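Local atomic coordinates of endoglucanase (PDB entry 5H4U), a protein that hydrolyses internal beta-1,4-glucosidic linkages of cellulose, lichenan and cereal beta-glucans, releasing mainly cellobiose, cellotriose and cellotetraose from carboxymethylcellulose. Residues A[144-147]-A[148-152]; A[179-182]-A[183-186]; A[114-117]-A[118-121]; A[188-191]-A[192-196]; A[207-211]-A[212-216]. All blocks are in the same frame, centred on the assembly; numbering follows the deposited sequence.

Interaction 1: A[144-147]-A[148-152]; sequences GGVG and IFNGC
Val146 turns its CG1 methyl anti to the carbonyl carbon (chi1 -72°), and Asn150 holds its CG opposite the backbone N (chi1 177°); these two torsions bring the methyl up to the carboxamide, with Val146 CG1 3.5 Å from Asn150 OD1. The same methyl reaches Cys152, where it lies 4.1 Å from SG, so a single valine branch touches both a polar and a sulphur-bearing side chain of the turn.

Asn150 OD1 has a second role. It accepts from Cys152 N at 2.7 Å with an N-H...O angle of 143°, the donor standing above the carbonyl plane. A water adds to the backbone side: it accepts from Phe149 N at 2.9 Å and also lies close to Val146 O, though its donation there is doubtful. Ile148, just before Phe149 in the chain, lays CG2 over the centre of the Phe149 ring, 3.6 Å above its plane. The backbone oxygens of Gly147 and Ile148 accept from Arg166, which ties the bend to another loop.

The Cys152 sulphur is joined to Cys30 in a disulfide, while Phe149 packs against Asp29, the probable nucleophile. Asn150 opens an Asx turn that spans Gly151, the N-cap of helix 152-156, and the loop thus lies beside the active site of this family 45 glycosidase.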
loop_
_atom_site.group_PDB
_atom_site.type_symbol
_atom_site.label_atom_id
_atom_site.label_comp_id
_atom_site.label_asym_id
_atom_site.label_seq_id
_atom_site.Cartn_x
_atom_site.Cartn_y
_atom_site.Cartn_z
ATOM N N GLY A 144 5.936 8.651 -0.572
ATOM C CA GLY A 144 6.186 8.547 0.849
ATOM C C GLY A 144 7.465 7.857 1.263
ATOM O O GLY A 144 7.656 7.646 2.464
ATOM N N GLY A 145 8.366 7.546 0.343
ATOM C CA GLY A 145 9.610 6.858 0.675
ATOM C C GLY A 145 9.632 5.399 0.240
ATOM O O GLY A 145 8.622 4.690 0.314
ATOM N N VAL A 146 10.801 4.938 -0.205
ATOM C CA VAL A 146 10.927 3.548 -0.653
ATOM C C VAL A 146 11.208 2.606 0.503
ATOM O O VAL A 146 10.765 1.457 0.505
ATOM C CB VAL A 146 12.013 3.437 -1.735
ATOM C CG1 VAL A 146 11.537 4.049 -3.026
ATOM C CG2 VAL A 146 13.278 4.117 -1.266
ATOM N N GLY A 147 11.969 3.025 1.492
ATOM C CA GLY A 147 12.199 2.127 2.596
ATOM C C GLY A 147 13.330 1.158 2.300
ATOM O O GLY A 147 14.236 1.435 1.516
ATOM N N ILE A 148 13.231 -0.025 2.905
ATOM C CA ILE A 148 14.253 -1.058 2.743
ATOM C C ILE A 148 14.490 -1.368 1.267
ATOM O O ILE A 148 15.638 -1.462 0.817
ATOM C CB ILE A 148 13.858 -2.309 3.554
ATOM C CG1 ILE A 148 14.086 -2.054 5.043
ATOM C CG2 ILE A 148 14.628 -3.548 3.107
ATOM C CD1 ILE A 148 13.443 -3.078 5.928
ATOM N N PHE A 149 13.423 -1.498 0.486
ATOM C CA PHE A 149 13.514 -1.850 -0.924
ATOM C C PHE A 149 13.238 -0.636 -1.810
ATOM O O PHE A 149 12.773 0.404 -1.352
ATOM C CB PHE A 149 12.539 -2.987 -1.270
ATOM C CG PHE A 149 12.653 -4.197 -0.370
ATOM C CD1 PHE A 149 13.559 -5.207 -0.648
ATOM C CD2 PHE A 149 11.839 -4.327 0.738
ATOM C CE1 PHE A 149 13.648 -6.325 0.178
ATOM C CE2 PHE A 149 11.935 -5.428 1.562
ATOM C CZ PHE A 149 12.839 -6.424 1.291
ATOM N N ASN A 150 13.550 -0.788 -3.107
ATOM C CA ASN A 150 13.330 0.266 -4.101
ATOM C C ASN A 150 13.307 -0.356 -5.499
ATOM O O ASN A 150 14.363 -0.576 -6.087
ATOM C CB ASN A 150 14.399 1.345 -4.022
ATOM C CG ASN A 150 14.222 2.435 -5.108
ATOM O OD1 ASN A 150 13.150 2.579 -5.711
ATOM N ND2 ASN A 150 15.270 3.207 -5.342
ATOM N N GLY A 151 12.122 -0.608 -6.032
ATOM C CA GLY A 151 12.086 -0.897 -7.448
ATOM C C GLY A 151 11.645 0.279 -8.292
ATOM O O GLY A 151 11.356 0.115 -9.485
ATOM N N CYS A 152 11.662 1.477 -7.701
ATOM C CA CYS A 152 11.161 2.655 -8.392
ATOM C C CYS A 152 12.183 3.222 -9.365
ATOM O O CYS A 152 11.803 3.868 -10.350
ATOM C CB CYS A 152 10.744 3.728 -7.383
ATOM S SG CYS A 152 9.253 3.334 -6.416
HETATM O O HOH W 1 10.551 -0.976 0.841
#

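Interaction 2: A[179-182]-A[183-186]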
loop_
_atom_site.group_PDB
_atom_site.type_symbol
_atom_site.label_atom_id
_atom_site.label_comp_id
_atom_site.label_asym_id
_atom_site.label_seq_id
_atom_site.Cartn_x
_atom_site.Cartn_y
_atom_site.Cartn_z
ATOM N N LEU A 179 7.376 13.137 -9.412
ATOM C CA LEU A 179 6.884 11.790 -9.565
ATOM C C LEU A 179 6.301 11.576 -10.946
ATOM O O LEU A 179 6.013 12.532 -11.673
ATOM C CB LEU A 179 5.823 11.504 -8.510
ATOM C CG LEU A 179 6.508 10.888 -7.301
ATOM C CD1 LEU A 179 7.331 11.906 -6.498
ATOM C CD2 LEU A 179 5.515 10.113 -6.453
ATOM N N PRO A 180 6.199 10.327 -11.379
ATOM C CA PRO A 180 5.544 10.054 -12.651
ATOM C C PRO A 180 4.137 10.601 -12.599
ATOM O O PRO A 180 3.500 10.602 -11.547
ATOM C CB PRO A 180 5.535 8.519 -12.713
ATOM C CG PRO A 180 6.686 8.133 -11.867
ATOM C CD PRO A 180 6.608 9.078 -10.722
ATOM N N THR A 181 3.634 11.034 -13.752
ATOM C CA THR A 181 2.278 11.572 -13.790
ATOM C C THR A 181 1.275 10.555 -13.260
ATOM O O THR A 181 0.372 10.915 -12.501
ATOM C CB THR A 181 1.931 12.002 -15.210
ATOM O OG1 THR A 181 2.396 10.999 -16.125
ATOM C CG2 THR A 181 2.613 13.312 -15.532
ATOM N N SER A 182 1.461 9.271 -13.621
ATOM C CA SER A 182 0.568 8.171 -13.248
ATOM C C SER A 182 0.410 7.983 -11.753
ATOM O O SER A 182 -0.512 7.276 -11.342
ATOM C CB SER A 182 1.085 6.838 -13.794
ATOM O OG SER A 182 0.704 6.614 -15.138
ATOM N N LEU A 183 1.300 8.549 -10.938
ATOM C CA LEU A 183 1.232 8.394 -9.486
ATOM C C LEU A 183 0.867 9.693 -8.789
ATOM O O LEU A 183 0.726 9.718 -7.556
ATOM C CB LEU A 183 2.555 7.861 -8.924
ATOM C CG LEU A 183 3.012 6.511 -9.463
ATOM C CD1 LEU A 183 4.383 6.241 -8.940
ATOM C CD2 LEU A 183 2.066 5.380 -9.063
ATOM N N ARG A 184 0.693 10.768 -9.551
ATOM C CA ARG A 184 0.571 12.074 -8.941
ATOM C C ARG A 184 -0.722 12.198 -8.146
ATOM O O ARG A 184 -0.794 13.018 -7.222
ATOM C CB ARG A 184 0.702 13.143 -10.014
ATOM C CG ARG A 184 2.163 13.564 -10.224
ATOM C CD ARG A 184 2.309 14.213 -11.576
ATOM N NE ARG A 184 3.635 14.052 -12.166
ATOM C CZ ARG A 184 4.103 14.834 -13.137
ATOM N NH1 ARG A 184 3.350 15.823 -13.619
ATOM N NH2 ARG A 184 5.311 14.632 -13.628
ATOM N N ALA A 185 -1.779 11.485 -8.538
ATOM C CA ALA A 185 -2.969 11.483 -7.699
ATOM C C ALA A 185 -2.617 11.013 -6.295
ATOM O O ALA A 185 -2.843 11.728 -5.309
ATOM C CB ALA A 185 -4.078 10.611 -8.307
ATOM N N GLY A 186 -2.002 9.835 -6.192
ATOM C CA GLY A 186 -1.724 9.277 -4.880
ATOM C C GLY A 186 -0.837 10.189 -4.074
ATOM O O GLY A 186 -1.139 10.524 -2.925
#
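Arg184 and Leu179 make the side-chain-to-backbone bonds of this turn. The arginine chain runs extended from CG to NE (chi2 160°), carrying the guanidinium back along the preceding residues, and two of its nitrogens grip one oxygen side-on. Arg184 NE donates to Leu179 O at 2.9 Å (N-H...O 149°) and Arg184 NH2 to the same atom at 3.0 Å; the oxygen lies close to the guanidinium plane, so the pair should limit rotation of the group.

Of the backbone bonds, Leu183 N to Pro180 O measures 3.1 Å and Arg184 N to Thr181 O 3.0 Å. Both span three residues, as expected of tight turns winding into a helix.

A separate packing contact is made on the guanidinium: Thr181 CG2 lies 3.2 Å above the plane of the Arg184 group, over its centre, so that one face carries a methyl while an edge is taken by the carbonyl. The apolar pairs are Pro180 with Leu183, whose CD1 is 4.0 Å from Pro180 CD, and Leu179 with Leu183, where Leu179 CD2 comes within 4.5 Å of Leu183 CB.

The turn leads from a loop into helix 184-191. Pro180, Ser182 and Leu183 pack on Trp156 of helix 152-156, Leu179 and Pro180 on Trp163 of a loop, and Leu183 also touches Asn75, so the turn leading into this helix packs on helix 152-156 and the loops beside it.

Interaction 3: A[114-117]-A[118-121]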
loop_
_atom_site.group_PDB
_atom_site.type_symbol
_atom_site.label_atom_id
_atom_site.label_comp_id
_atom_site.label_asym_id
_atom_site.label_seq_id
_atom_site.Cartn_x
_atom_site.Cartn_y
_atom_site.Cartn_z
ATOM N N THR A 114 -3.273 12.369 14.592
ATOM C CA THR A 114 -2.619 13.550 14.019
ATOM C C THR A 114 -3.629 14.615 13.636
ATOM O O THR A 114 -4.704 14.719 14.224
ATOM C CB THR A 114 -1.790 13.229 12.779
ATOM O OG1 THR A 114 -2.655 12.752 11.741
ATOM C CG2 THR A 114 -0.670 12.214 13.100
ATOM N N ALA A 115 -3.274 15.441 12.671
ATOM C CA ALA A 115 -4.276 16.333 12.119
ATOM C C ALA A 115 -5.410 15.558 11.452
ATOM O O ALA A 115 -6.463 16.143 11.193
ATOM C CB ALA A 115 -3.626 17.307 11.140
ATOM N N ILE A 116 -5.212 14.276 11.136
ATOM C CA ILE A 116 -6.264 13.447 10.544
ATOM C C ILE A 116 -6.941 12.561 11.595
ATOM O O ILE A 116 -7.598 11.577 11.246
ATOM C CB ILE A 116 -5.741 12.611 9.365
ATOM C CG1 ILE A 116 -4.739 11.564 9.828
ATOM C CG2 ILE A 116 -5.090 13.504 8.359
ATOM C CD1 ILE A 116 -4.229 10.671 8.728
ATOM N N SER A 117 -6.758 12.879 12.879
ATOM C CA SER A 117 -7.433 12.176 13.971
ATOM C C SER A 117 -8.944 12.198 13.786
ATOM O O SER A 117 -9.528 13.245 13.498
ATOM C CB SER A 117 -7.068 12.815 15.306
ATOM O OG SER A 117 -7.557 12.043 16.385
ATOM N N GLY A 118 -9.571 11.035 13.931
ATOM C CA GLY A 118 -10.985 10.902 13.713
ATOM C C GLY A 118 -11.361 10.452 12.323
ATOM O O GLY A 118 -12.484 9.968 12.124
ATOM N N GLN A 119 -10.461 10.615 11.355
ATOM C CA GLN A 119 -10.731 10.223 9.987
ATOM C C GLN A 119 -10.590 8.714 9.821
ATOM O O GLN A 119 -9.930 8.024 10.604
ATOM C CB GLN A 119 -9.802 10.953 9.003
ATOM C CG GLN A 119 -9.882 12.468 9.050
ATOM C CD GLN A 119 -8.981 13.149 8.015
ATOM O OE1 GLN A 119 -8.706 12.590 6.952
ATOM N NE2 GLN A 119 -8.523 14.364 8.323
ATOM N N LYS A 120 -11.262 8.206 8.801
ATOM C CA LYS A 120 -11.450 6.788 8.593
ATOM C C LYS A 120 -10.811 6.403 7.271
ATOM O O LYS A 120 -11.131 6.985 6.229
ATOM C CB LYS A 120 -12.925 6.419 8.554
ATOM C CG LYS A 120 -13.670 6.391 9.848
ATOM C CD LYS A 120 -14.621 5.193 9.769
ATOM C CE LYS A 120 -15.992 5.434 10.397
ATOM N NZ LYS A 120 -17.084 5.015 9.451
ATOM N N MET A 121 -9.940 5.406 7.300
ATOM C CA MET A 121 -9.385 4.892 6.061
ATOM C C MET A 121 -9.543 3.382 6.021
ATOM O O MET A 121 -9.307 2.692 7.018
ATOM C CB MET A 121 -7.923 5.255 5.908
ATOM C CG MET A 121 -7.363 4.813 4.587
ATOM S SD MET A 121 -5.593 5.098 4.466
ATOM C CE MET A 121 -5.339 4.750 2.717
#
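Ile116 and Gln119 form the close part of this turn, their side chains crossing at about a right angle. Gln119 points from its backbone toward the preceding residues, with CG anti to the carbonyl carbon, and lays the flat end of its chain against the beta-branch of the isoleucine; Gln119 CG is 3.3 Å from Ile116 O. The backbone closes here as well: Gln119 N donates to Ile116 O at 3.0 Å with an N-H...O angle of 156°, the donor standing above the carbonyl plane, which completes a type II turn from Ile116 to Gln119. It overlaps a type I turn from Thr114 to Ser117, the two sharing Ile116 and Ser117; in the latter Ser117 N donates to Thr114 O at 3.1 Å. Thr114 OG1 accepts from Ile116 N at 3.0 Å, an ST turn reinforcing the same bend. Ile116 places CG1 between its backbone N and carbonyl carbon (chi1 67°); the side chain touches Phe111 of strand 106-111, and the residue is buried.

The other side is loose. Ser117 and Gly118 are exposed and make little beyond backbone contacts, and Ala115 is exposed too. Gly118 takes a positive phi (94°), the usual conformation at the third position of a type II turn.

Backbone bonds of Gly118 and Gln119 to Phe111 continue the pairing across the loop. Overlapping turns of this kind close the beta hairpin between antiparallel strands 106-111 and 120-128, which belong to the double-psi beta-barrel fold of family 45.

Interaction 4: A[188-191]-A[192-196]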
loop_
_atom_site.group_PDB
_atom_site.type_symbol
_atom_site.label_atom_id
_atom_site.label_comp_id
_atom_site.label_asym_id
_atom_site.label_seq_id
_atom_site.Cartn_x
_atom_site.Cartn_y
_atom_site.Cartn_z
ATOM N N ASN A 188 -0.587 13.375 -4.295
ATOM C CA ASN A 188 -1.346 14.532 -3.822
ATOM C C ASN A 188 -2.274 14.171 -2.672
ATOM O O ASN A 188 -2.451 14.961 -1.731
ATOM C CB ASN A 188 -2.099 15.171 -4.988
ATOM C CG ASN A 188 -1.198 16.100 -5.803
ATOM O OD1 ASN A 188 -0.482 16.939 -5.241
ATOM N ND2 ASN A 188 -1.152 15.890 -7.107
ATOM N N TRP A 189 -2.869 12.980 -2.728
ATOM C CA TRP A 189 -3.713 12.506 -1.637
ATOM C C TRP A 189 -3.009 12.619 -0.288
ATOM O O TRP A 189 -3.636 12.942 0.726
ATOM C CB TRP A 189 -4.104 11.072 -1.944
ATOM C CG TRP A 189 -4.996 10.377 -0.996
ATOM C CD1 TRP A 189 -6.347 10.241 -1.088
ATOM C CD2 TRP A 189 -4.585 9.626 0.156
ATOM N NE1 TRP A 189 -6.803 9.476 -0.043
ATOM C CE2 TRP A 189 -5.740 9.086 0.731
ATOM C CE3 TRP A 189 -3.349 9.379 0.761
ATOM C CZ2 TRP A 189 -5.700 8.314 1.884
ATOM C CZ3 TRP A 189 -3.312 8.620 1.897
ATOM C CH2 TRP A 189 -4.478 8.098 2.455
ATOM N N ARG A 190 -1.695 12.408 -0.266
ATOM C CA ARG A 190 -0.967 12.459 0.991
ATOM C C ARG A 190 -0.998 13.857 1.621
ATOM O O ARG A 190 -0.969 13.989 2.856
ATOM C CB ARG A 190 0.467 11.995 0.757
ATOM C CG ARG A 190 1.369 12.134 1.944
ATOM C CD ARG A 190 2.798 12.122 1.508
ATOM N NE ARG A 190 3.667 12.628 2.557
ATOM C CZ ARG A 190 4.974 12.795 2.427
ATOM N NH1 ARG A 190 5.590 12.482 1.296
ATOM N NH2 ARG A 190 5.658 13.286 3.434
ATOM N N PHE A 191 -1.062 14.906 0.800
ATOM C CA PHE A 191 -1.072 16.264 1.307
ATOM C C PHE A 191 -2.457 16.874 1.390
ATOM O O PHE A 191 -2.603 17.942 1.998
ATOM C CB PHE A 191 -0.184 17.156 0.443
ATOM C CG PHE A 191 1.237 16.751 0.451
ATOM C CD1 PHE A 191 2.023 17.073 1.537
ATOM C CD2 PHE A 191 1.787 16.034 -0.591
ATOM C CE1 PHE A 191 3.332 16.706 1.590
ATOM C CE2 PHE A 191 3.110 15.661 -0.541
ATOM C CZ PHE A 191 3.882 15.999 0.554
ATOM N N GLY A 192 -3.475 16.224 0.828
ATOM C CA GLY A 192 -4.808 16.782 0.911
ATOM C C GLY A 192 -5.659 16.100 1.960
ATOM O O GLY A 192 -5.755 16.582 3.093
ATOM N N TRP A 193 -6.194 14.924 1.632
ATOM C CA TRP A 193 -7.039 14.210 2.582
ATOM C C TRP A 193 -6.226 13.703 3.762
ATOM O O TRP A 193 -6.692 13.729 4.908
ATOM C CB TRP A 193 -7.716 13.043 1.871
ATOM C CG TRP A 193 -8.688 12.217 2.693
ATOM C CD1 TRP A 193 -10.051 12.272 2.631
ATOM C CD2 TRP A 193 -8.381 11.191 3.654
ATOM N NE1 TRP A 193 -10.609 11.361 3.487
ATOM C CE2 TRP A 193 -9.609 10.691 4.137
ATOM C CE3 TRP A 193 -7.191 10.660 4.161
ATOM C CZ2 TRP A 193 -9.686 9.689 5.101
ATOM C CZ3 TRP A 193 -7.265 9.681 5.124
ATOM C CH2 TRP A 193 -8.509 9.196 5.581
ATOM N N PHE A 194 -5.003 13.240 3.490
ATOM C CA PHE A 194 -4.104 12.664 4.476
ATOM C C PHE A 194 -3.346 13.723 5.265
ATOM O O PHE A 194 -2.785 13.412 6.311
ATOM C CB PHE A 194 -3.138 11.732 3.742
ATOM C CG PHE A 194 -2.328 10.827 4.626
ATOM C CD1 PHE A 194 -2.873 9.653 5.142
ATOM C CD2 PHE A 194 -1.013 11.131 4.915
ATOM C CE1 PHE A 194 -2.118 8.804 5.927
ATOM C CE2 PHE A 194 -0.266 10.288 5.714
ATOM C CZ PHE A 194 -0.825 9.112 6.214
ATOM N N LYS A 195 -3.305 14.962 4.770
ATOM C CA LYS A 195 -2.791 16.133 5.492
ATOM C C LYS A 195 -1.323 16.015 5.844
ATOM O O LYS A 195 -0.866 16.658 6.787
ATOM C CB LYS A 195 -3.595 16.412 6.756
ATOM C CG LYS A 195 -4.879 17.121 6.470
ATOM C CD LYS A 195 -5.718 17.333 7.711
ATOM C CE LYS A 195 -7.149 17.586 7.334
ATOM N NZ LYS A 195 -7.978 17.711 8.525
ATOM N N ASN A 196 -0.575 15.223 5.079
ATOM C CA ASN A 196 0.829 14.928 5.356
ATOM C C ASN A 196 1.062 14.539 6.816
ATOM O O ASN A 196 2.138 14.760 7.372
ATOM C CB ASN A 196 1.688 16.117 4.945
ATOM C CG ASN A 196 3.156 15.787 4.887
ATOM O OD1 ASN A 196 3.547 14.623 4.697
ATOM N ND2 ASN A 196 3.984 16.815 5.006
#
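Trp189 and Trp193 point the same way and lie side by side, their six-membered rings tilted by just 13° but slid apart, with centroids 5.3 Å from each other; Trp189 CZ2 meets Trp193 CE3 at the rims. Trp189 projects its ring with CG anti to the backbone N (chi1 -178°), a torsion shared by Trp193 and matching the common direction of the pair.

Phe194 approaches the same indole differently. Its ring is inclined by 27° to that of Trp189 and likewise barely overlaps it, the centroids 5.2 Å apart, whereas its CB sits over the face, 4.0 Å from the centroid of the Trp189 six-membered ring, a CH-pi contact. The backbone supports this position: Phe194 N donates to Trp189 O at 3.1 Å, nearly in line with the C=O bond.

A second group is formed by Arg190 and Asn196, which run alongside each other, their flat groups well away from parallel. Arg190 NH2 donates to Asn196 OD1 at 2.8 Å, with a weak second bond from NE. The guanidinium also has Phe191 CZ 3.8 Å above one face, and its NH1 is held by Ile170 O. Backbone closure adds Asn196 N to Arg190 O at 2.6 Å, as the chain turns back on itself.

Trp193 NE1 donates to Asn84 O, and both tryptophans pack on Thr81 and Met121. The three rings of Trp189, Trp193 and Phe194 make an aromatic cluster that joins the late part of helix 184-191 to the following loop and packs against strands 80-82 and 120-128.

Interaction 5: A[207-211]-A[212-216]; sequences VRCPT and ILTQK
Pro210 offers its flat carbonyl group to the residues that follow. In the plane of that carbonyl stands Thr214 N, donating to Pro210 O at 3.0 Å in an almost straight bond (N-H...O 176°). Above the plane stands Leu213 N, which donates to the same oxygen at 3.1 Å, so one acceptor serves two amides. A second flat group, the carbonyl of Ile212, receives Lys216 NZ in its plane at 2.8 Å, which curls the lysine back along the helix. The puckered ring of Pro210 lies alongside Leu213, the two pointing the same way, with Pro210 CG 3.9 Å from Leu213 CD1.

The hydroxyl side of the contact belongs to Thr214. Its OG1 lies between the backbone N and the carbonyl carbon (chi1 75°), which puts CG2 anti to the carbonyl carbon and against Cys209 CB, leaving OG1 to face the start of the helix. There a water bridges the turn, 2.9 Å from Thr214 OG1 and donating to Cys209 O at 3.0 Å. Further on, Gln215 N donates to Thr211 O at 2.9 Å, completing the first helical turn.

Cys209 is tied to Cys106 of strand 106-111 by a disulfide, and Leu213 packs on Phe80 and Phe89 of neighbouring strands. Chemically, Pro210 at the N-cap position suits a helix start: it has no amide hydrogen to satisfy, yet its carbonyl opens the helical bonding. Covalent anchorage before the helix, apolar packing and a bridging water are consistent with a surface helix held at its N-terminal end, away from the active site.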
loop_
_atom_site.group_PDB
_atom_site.type_symbol
_atom_site.label_atom_id
_atom_site.label_comp_id
_atom_site.label_asym_id
_atom_site.label_seq_id
_atom_site.Cartn_x
_atom_site.Cartn_y
_atom_site.Cartn_z
ATOM N N VAL A 207 -12.684 -5.850 8.285
ATOM C CA VAL A 207 -13.972 -5.744 7.613
ATOM C C VAL A 207 -13.897 -6.603 6.358
ATOM O O VAL A 207 -12.817 -6.917 5.863
ATOM C CB VAL A 207 -14.376 -4.280 7.269
ATOM C CG1 VAL A 207 -14.361 -3.402 8.516
ATOM C CG2 VAL A 207 -13.457 -3.716 6.204
ATOM N N ARG A 208 -15.055 -7.000 5.856
ATOM C CA ARG A 208 -15.107 -7.671 4.569
ATOM C C ARG A 208 -14.750 -6.674 3.466
ATOM O O ARG A 208 -15.211 -5.526 3.478
ATOM C CB ARG A 208 -16.490 -8.273 4.333
ATOM C CG ARG A 208 -16.541 -9.193 3.149
ATOM C CD ARG A 208 -17.742 -10.107 3.188
ATOM N NE ARG A 208 -17.510 -11.275 2.342
ATOM C CZ ARG A 208 -17.110 -12.475 2.769
ATOM N NH1 ARG A 208 -16.920 -12.738 4.061
ATOM N NH2 ARG A 208 -16.913 -13.433 1.885
ATOM N N CYS A 209 -13.880 -7.091 2.554
ATOM C CA CYS A 209 -13.260 -6.143 1.643
ATOM C C CYS A 209 -14.310 -5.504 0.732
ATOM O O CYS A 209 -15.081 -6.217 0.082
ATOM C CB CYS A 209 -12.179 -6.846 0.822
ATOM S SG CYS A 209 -10.512 -6.982 1.617
ATOM N N PRO A 210 -14.371 -4.179 0.652
ATOM C CA PRO A 210 -15.334 -3.547 -0.259
ATOM C C PRO A 210 -14.940 -3.768 -1.712
ATOM O O PRO A 210 -13.765 -3.929 -2.042
ATOM C CB PRO A 210 -15.256 -2.067 0.114
ATOM C CG PRO A 210 -13.852 -1.894 0.661
ATOM C CD PRO A 210 -13.480 -3.198 1.307
ATOM N N THR A 211 -15.946 -3.773 -2.588
ATOM C CA THR A 211 -15.662 -3.947 -4.007
ATOM C C THR A 211 -14.892 -2.777 -4.590
ATOM O O THR A 211 -14.265 -2.934 -5.637
ATOM C CB THR A 211 -16.935 -4.118 -4.834
ATOM O OG1 THR A 211 -17.727 -2.928 -4.733
ATOM C CG2 THR A 211 -17.740 -5.315 -4.360
ATOM N N ILE A 212 -14.932 -1.601 -3.964
ATOM C CA ILE A 212 -14.163 -0.518 -4.553
ATOM C C ILE A 212 -12.664 -0.746 -4.405
ATOM O O ILE A 212 -11.879 -0.166 -5.159
ATOM C CB ILE A 212 -14.603 0.862 -4.024
ATOM C CG1 ILE A 212 -14.115 1.927 -5.010
ATOM C CG2 ILE A 212 -14.198 1.097 -2.576
ATOM C CD1 ILE A 212 -14.624 3.284 -4.782
ATOM N N LEU A 213 -12.244 -1.597 -3.475
ATOM C CA LEU A 213 -10.853 -2.022 -3.392
ATOM C C LEU A 213 -10.613 -3.312 -4.185
ATOM O O LEU A 213 -9.696 -3.383 -5.008
ATOM C CB LEU A 213 -10.463 -2.202 -1.915
ATOM C CG LEU A 213 -10.202 -0.917 -1.119
ATOM C CD1 LEU A 213 -10.028 -1.191 0.375
ATOM C CD2 LEU A 213 -8.989 -0.160 -1.667
ATOM N N THR A 214 -11.448 -4.331 -3.973
ATOM C CA THR A 214 -11.216 -5.629 -4.605
ATOM C C THR A 214 -11.428 -5.608 -6.110
ATOM O O THR A 214 -10.905 -6.480 -6.805
ATOM C CB THR A 214 -12.113 -6.716 -4.007
ATOM O OG1 THR A 214 -13.453 -6.554 -4.480
ATOM C CG2 THR A 214 -12.104 -6.642 -2.511
ATOM N N GLN A 215 -12.182 -4.659 -6.637
ATOM C CA GLN A 215 -12.257 -4.560 -8.086
ATOM C C GLN A 215 -10.961 -4.010 -8.667
ATOM O O GLN A 215 -10.674 -4.233 -9.846
ATOM C CB GLN A 215 -13.485 -3.725 -8.476
ATOM C CG GLN A 215 -13.407 -2.944 -9.764
ATOM C CD GLN A 215 -13.433 -1.436 -9.503
ATOM O OE1 GLN A 215 -14.372 -0.921 -8.867
ATOM N NE2 GLN A 215 -12.398 -0.719 -9.980
ATOM N N LYS A 216 -10.149 -3.340 -7.846
ATOM C CA LYS A 216 -8.825 -2.903 -8.261
ATOM C C LYS A 216 -7.791 -4.009 -8.082
ATOM O O LYS A 216 -7.051 -4.332 -9.019
ATOM C CB LYS A 216 -8.426 -1.670 -7.459
ATOM C CG LYS A 216 -9.011 -0.383 -7.971
ATOM C CD LYS A 216 -9.087 0.653 -6.881
ATOM C CE LYS A 216 -9.881 1.826 -7.361
ATOM N NZ LYS A 216 -11.321 1.461 -7.374
HETATM O O HOH W 2 -15.181 -7.757 -2.464
#

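Along the chain the order is interaction 3, then 1, 2, 4 and 5, all within the family 45 range of the sequence. Interactions 2 and 4 adjoin in sequence and use the same helix, 184-191, near its beginning and toward its end, with centres about 13 Å apart. Interaction 4 also touches interaction 3, about 11 Å away between centres, through Ile116 and Phe194, so the loop after the helix packs on the hairpin. Interaction 1, beside the probable nucleophile, meets interaction 4 where Gly144 approaches Arg190. The centres of interactions 1 and 5 are about 25 Å apart, on opposite sides of the chain centre. The contacts thus lie at turns and helix ends, from the neighbourhood of the probable nucleophile to the surface helix 211-217.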